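Local coordinates for protein Poly(Beta-D-mannuronate) lyase (Pseudopedobacter saltans, PDB 7O79) that probably cleaves alginate as a poly(beta-D-mannuronate) lyase of polysaccharide lyase family 6, built on a parallel beta-helix, at residues G257-N269 against P310-N322. Numbering follows the deposited sequence.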
loop_
_atom_site.group_PDB
_atom_site.type_symbol
_atom_site.label_atom_id
_atom_site.label_comp_id
_atom_site.label_asym_id
_atom_site.label_seq_id
_atom_site.Cartn_x
_atom_site.Cartn_y
_atom_site.Cartn_z
ATOM N N GLY A 257 1.369 8.535 -10.611
ATOM C CA GLY A 257 2.493 8.417 -9.715
ATOM C C GLY A 257 2.148 8.344 -8.241
ATOM O O GLY A 257 1.680 7.313 -7.733
ATOM N N ILE A 258 2.409 9.441 -7.543
ATOM C CA ILE A 258 2.280 9.521 -6.095
ATOM C C ILE A 258 1.266 10.604 -5.745
ATOM O O ILE A 258 1.246 11.675 -6.363
ATOM C CB ILE A 258 3.663 9.777 -5.450
ATOM C CG1 ILE A 258 4.599 8.601 -5.758
ATOM C CG2 ILE A 258 3.557 10.002 -3.959
ATOM C CD1 ILE A 258 6.095 8.916 -5.638
ATOM N N ARG A 259 0.411 10.310 -4.764
ATOM C CA ARG A 259 -0.616 11.247 -4.322
ATOM C C ARG A 259 -0.708 11.257 -2.800
ATOM O O ARG A 259 -0.778 10.194 -2.172
ATOM C CB ARG A 259 -1.966 10.895 -4.928
ATOM C CG ARG A 259 -3.125 11.513 -4.198
ATOM C CD ARG A 259 -4.346 11.622 -5.082
ATOM N NE ARG A 259 -5.119 10.388 -5.208
ATOM C CZ ARG A 259 -6.085 9.992 -4.377
ATOM N NH1 ARG A 259 -6.373 10.694 -3.282
ATOM N NH2 ARG A 259 -6.759 8.872 -4.631
ATOM N N LEU A 260 -0.704 12.458 -2.204
ATOM C CA LEU A 260 -0.690 12.585 -0.751
ATOM C C LEU A 260 -1.774 13.532 -0.262
ATOM O O LEU A 260 -2.013 14.586 -0.866
ATOM C CB LEU A 260 0.647 13.132 -0.207
ATOM C CG LEU A 260 1.866 12.232 0.003
ATOM C CD1 LEU A 260 1.551 11.126 1.026
ATOM C CD2 LEU A 260 2.383 11.682 -1.292
ATOM N N ALA A 261 -2.380 13.174 0.872
ATOM C CA ALA A 261 -2.977 14.134 1.801
ATOM C C ALA A 261 -2.214 14.066 3.121
ATOM O O ALA A 261 -1.654 13.021 3.469
ATOM C CB ALA A 261 -4.462 13.834 2.045
ATOM N N GLY A 262 -2.181 15.177 3.860
ATOM C CA GLY A 262 -1.654 15.156 5.213
ATOM C C GLY A 262 -0.278 15.799 5.332
ATOM O O GLY A 262 0.320 16.270 4.361
ATOM N N GLN A 263 0.222 15.805 6.567
ATOM C CA GLN A 263 1.365 16.637 6.897
ATOM C C GLN A 263 2.594 15.796 7.224
ATOM O O GLN A 263 2.491 14.647 7.664
ATOM C CB GLN A 263 1.043 17.580 8.062
ATOM C CG GLN A 263 0.829 16.890 9.400
ATOM C CD GLN A 263 0.486 17.887 10.517
ATOM O OE1 GLN A 263 -0.634 18.410 10.577
ATOM N NE2 GLN A 263 1.450 18.152 11.396
ATOM N N GLY A 264 3.761 16.392 6.978
ATOM C CA GLY A 264 5.015 15.831 7.428
ATOM C C GLY A 264 5.563 14.701 6.596
ATOM O O GLY A 264 6.484 14.016 7.059
ATOM N N HIS A 265 5.028 14.474 5.396
ATOM C CA HIS A 265 5.483 13.370 4.558
ATOM C C HIS A 265 6.882 13.623 4.016
ATOM O O HIS A 265 7.318 14.770 3.879
ATOM C CB HIS A 265 4.515 13.150 3.392
ATOM C CG HIS A 265 3.115 12.870 3.828
ATOM N ND1 HIS A 265 2.812 11.936 4.794
ATOM C CD2 HIS A 265 1.939 13.452 3.482
ATOM C CE1 HIS A 265 1.502 11.913 4.981
ATOM N NE2 HIS A 265 0.952 12.826 4.201
ATOM N N HIS A 266 7.585 12.523 3.724
ATOM C CA HIS A 266 8.897 12.522 3.078
ATOM C C HIS A 266 8.739 11.742 1.789
ATOM O O HIS A 266 8.506 10.528 1.820
ATOM C CB HIS A 266 9.970 11.875 3.963
ATOM C CG HIS A 266 10.379 12.712 5.134
ATOM N ND1 HIS A 266 11.330 12.301 6.041
ATOM C CD2 HIS A 266 9.964 13.934 5.550
ATOM C CE1 HIS A 266 11.484 13.235 6.965
ATOM N NE2 HIS A 266 10.675 14.240 6.685
ATOM N N VAL A 267 8.826 12.428 0.661
ATOM C CA VAL A 267 8.628 11.809 -0.640
ATOM C C VAL A 267 9.886 12.125 -1.433
ATOM O O VAL A 267 10.017 13.219 -1.982
ATOM C CB VAL A 267 7.359 12.313 -1.343
ATOM C CG1 VAL A 267 7.279 11.781 -2.749
ATOM C CG2 VAL A 267 6.134 11.876 -0.566
ATOM N N VAL A 268 10.833 11.185 -1.457
ATOM C CA VAL A 268 12.206 11.445 -1.902
ATOM C C VAL A 268 12.709 10.286 -2.749
ATOM O O VAL A 268 12.407 9.121 -2.473
ATOM C CB VAL A 268 13.157 11.674 -0.704
ATOM C CG1 VAL A 268 14.508 12.183 -1.189
ATOM C CG2 VAL A 268 12.539 12.673 0.289
ATOM N N ASN A 269 13.502 10.615 -3.781
ATOM C CA ASN A 269 14.226 9.634 -4.593
ATOM C C ASN A 269 13.311 8.653 -5.313
ATOM O O ASN A 269 13.693 7.501 -5.546
ATOM C CB ASN A 269 15.261 8.882 -3.753
ATOM C CG ASN A 269 16.399 9.783 -3.310
ATOM O OD1 ASN A 269 16.940 10.538 -4.119
ATOM N ND2 ASN A 269 16.755 9.723 -2.031
ATOM N N PRO A 310 -11.346 16.097 8.971
ATOM C CA PRO A 310 -11.439 16.527 7.573
ATOM C C PRO A 310 -11.584 15.328 6.661
ATOM O O PRO A 310 -11.113 14.227 6.961
ATOM C CB PRO A 310 -10.117 17.269 7.316
ATOM C CG PRO A 310 -9.262 17.046 8.484
ATOM C CD PRO A 310 -9.990 16.272 9.527
ATOM N N ARG A 311 -12.262 15.566 5.530
ATOM C CA ARG A 311 -12.304 14.579 4.456
ATOM C C ARG A 311 -10.900 14.273 3.939
ATOM O O ARG A 311 -10.581 13.115 3.647
ATOM C CB ARG A 311 -13.194 15.084 3.318
ATOM C CG ARG A 311 -14.712 14.899 3.577
ATOM C CD ARG A 311 -15.523 15.793 2.647
ATOM N NE ARG A 311 -16.947 15.467 2.756
ATOM C CZ ARG A 311 -17.781 16.039 3.621
ATOM N NH1 ARG A 311 -17.346 16.996 4.435
ATOM N NH2 ARG A 311 -19.050 15.664 3.667
ATOM N N TYR A 312 -10.058 15.305 3.804
ATOM C CA TYR A 312 -8.650 15.170 3.409
ATOM C C TYR A 312 -7.791 16.050 4.315
ATOM O O TYR A 312 -8.140 17.206 4.563
ATOM C CB TYR A 312 -8.435 15.565 1.928
ATOM C CG TYR A 312 -9.052 14.575 0.957
ATOM C CD1 TYR A 312 -10.400 14.666 0.613
ATOM C CD2 TYR A 312 -8.301 13.533 0.410
ATOM C CE1 TYR A 312 -10.989 13.752 -0.242
ATOM C CE2 TYR A 312 -8.878 12.620 -0.468
ATOM C CZ TYR A 312 -10.231 12.741 -0.784
ATOM O OH TYR A 312 -10.839 11.859 -1.649
ATOM N N GLY A 313 -6.679 15.510 4.813
ATOM C CA GLY A 313 -5.761 16.320 5.609
ATOM C C GLY A 313 -5.008 17.353 4.778
ATOM O O GLY A 313 -4.539 17.080 3.671
ATOM N N HIS A 314 -4.894 18.560 5.331
ATOM C CA HIS A 314 -4.107 19.630 4.729
ATOM C C HIS A 314 -2.678 19.142 4.479
ATOM O O HIS A 314 -2.063 18.537 5.357
ATOM C CB HIS A 314 -4.110 20.823 5.694
ATOM C CG HIS A 314 -3.672 22.121 5.091
ATOM N ND1 HIS A 314 -3.593 23.284 5.826
ATOM C CD2 HIS A 314 -3.316 22.451 3.824
ATOM C CE1 HIS A 314 -3.206 24.274 5.040
ATOM N NE2 HIS A 314 -3.025 23.793 3.823
ATOM N N VAL A 315 -2.162 19.359 3.268
ATOM C CA VAL A 315 -0.796 18.941 2.936
ATOM C C VAL A 315 0.147 20.074 3.332
ATOM O O VAL A 315 0.272 21.093 2.635
ATOM C CB VAL A 315 -0.633 18.567 1.460
ATOM C CG1 VAL A 315 0.808 18.112 1.192
ATOM C CG2 VAL A 315 -1.585 17.438 1.060
ATOM N N LYS A 316 0.840 19.894 4.442
ATOM C CA LYS A 316 1.793 20.896 4.879
ATOM C C LYS A 316 3.033 20.230 5.445
ATOM O O LYS A 316 3.033 19.049 5.799
ATOM C CB LYS A 316 1.170 21.844 5.910
ATOM C CG LYS A 316 0.663 21.151 7.153
ATOM C CD LYS A 316 -0.240 22.092 7.958
ATOM C CE LYS A 316 -0.371 21.620 9.392
ATOM N NZ LYS A 316 -1.183 22.558 10.225
ATOM N N ASP A 317 4.116 21.002 5.474
ATOM C CA ASP A 317 5.300 20.671 6.249
ATOM C C ASP A 317 6.008 19.440 5.687
ATOM O O ASP A 317 6.742 18.763 6.407
ATOM C CB ASP A 317 4.926 20.394 7.710
ATOM C CG ASP A 317 4.326 21.607 8.399
ATOM O OD1 ASP A 317 4.603 22.757 8.002
ATOM O OD2 ASP A 317 3.628 21.396 9.417
ATOM N N GLY A 318 5.754 19.091 4.418
ATOM C CA GLY A 318 6.305 17.881 3.846
ATOM C C GLY A 318 7.593 18.130 3.067
ATOM O O GLY A 318 7.941 19.263 2.747
ATOM N N LEU A 319 8.299 17.035 2.770
ATOM C CA LEU A 319 9.531 17.075 1.984
ATOM C C LEU A 319 9.287 16.325 0.681
ATOM O O LEU A 319 9.077 15.108 0.691
ATOM C CB LEU A 319 10.691 16.450 2.761
ATOM C CG LEU A 319 12.101 16.722 2.233
ATOM C CD1 LEU A 319 12.535 18.168 2.523
ATOM C CD2 LEU A 319 13.089 15.723 2.838
ATOM N N TYR A 320 9.329 17.040 -0.444
ATOM C CA TYR A 320 9.049 16.476 -1.766
ATOM C C TYR A 320 10.247 16.790 -2.665
ATOM O O TYR A 320 10.170 17.714 -3.468
ATOM C CB TYR A 320 7.722 17.056 -2.329
ATOM C CG TYR A 320 6.540 16.743 -1.426
ATOM C CD1 TYR A 320 5.901 15.511 -1.493
ATOM C CD2 TYR A 320 6.098 17.662 -0.479
ATOM C CE1 TYR A 320 4.820 15.211 -0.647
ATOM C CE2 TYR A 320 5.016 17.365 0.377
ATOM C CZ TYR A 320 4.399 16.134 0.286
ATOM O OH TYR A 320 3.333 15.837 1.117
ATOM N N VAL A 321 11.339 16.013 -2.526
ATOM C CA VAL A 321 12.659 16.411 -3.021
ATOM C C VAL A 321 13.301 15.275 -3.804
ATOM O O VAL A 321 13.071 14.091 -3.525
ATOM C CB VAL A 321 13.591 16.852 -1.849
ATOM C CG1 VAL A 321 14.938 17.310 -2.359
ATOM C CG2 VAL A 321 12.974 18.009 -1.105
ATOM N N ASN A 322 14.118 15.643 -4.800
ATOM C CA ASN A 322 14.964 14.685 -5.516
ATOM C C ASN A 322 14.169 13.542 -6.123
ATOM O O ASN A 322 14.589 12.381 -6.065
ATOM C CB ASN A 322 16.054 14.127 -4.609
ATOM C CG ASN A 322 17.090 15.161 -4.270
ATOM O OD1 ASN A 322 17.270 15.515 -3.112
ATOM N ND2 ASN A 322 17.788 15.651 -5.294
HETATM O O HOH W 1 -9.248 9.870 -2.767
HETATM O O HOH W 2 3.046 16.722 3.778
HETATM O O HOH W 3 4.084 18.571 10.483
HETATM O O HOH W 4 -2.693 18.068 8.170
HETATM O O HOH W 5 -1.613 20.486 12.200
#
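With CG opposite its carbonyl carbon (chi1 -60°), Tyr320 swings its ring across Val267, whose CG2, likewise opposite the carbonyl carbon, lies 3.6 Å from Tyr320 CE1. Here successive coils of a parallel beta-helix stack in register, and branched Val267 and the broad phenol ring suit the buried interior, where Leu260 CG meets the ring's edge. The phenol oxygen travels further, to the rim of the His265 imidazole, 3.6 Å from His265 CD2. A water donates to Gly262 O and Lys316 O and accepts a hydrogen bond from Tyr320 OH at 2.8 Å, so the hydroxyl is tied, through the water, to two backbone carbonyls. A phenylalanine at Tyr320 would probably keep most of the apolar packing but leave the water without the hydroxyl that donates to it. His265 itself is fixed by NE2, which donates to Ala261 O, and by ND1, bonded to Asn240 of the preceding coil. Glycine suits position 262, because at its backbone angles (phi 106°) a side chain would be jammed against Ala261 O and crowded by His265 NE2. On the outer side Gln263 and Lys316 run alongside each other, their polar ends joined by a water. Where the coils pair, Leu319 N donates to His265 O and Val267 N to Leu319 O, both nearly straight hydrogen bonds of 2.7 Å.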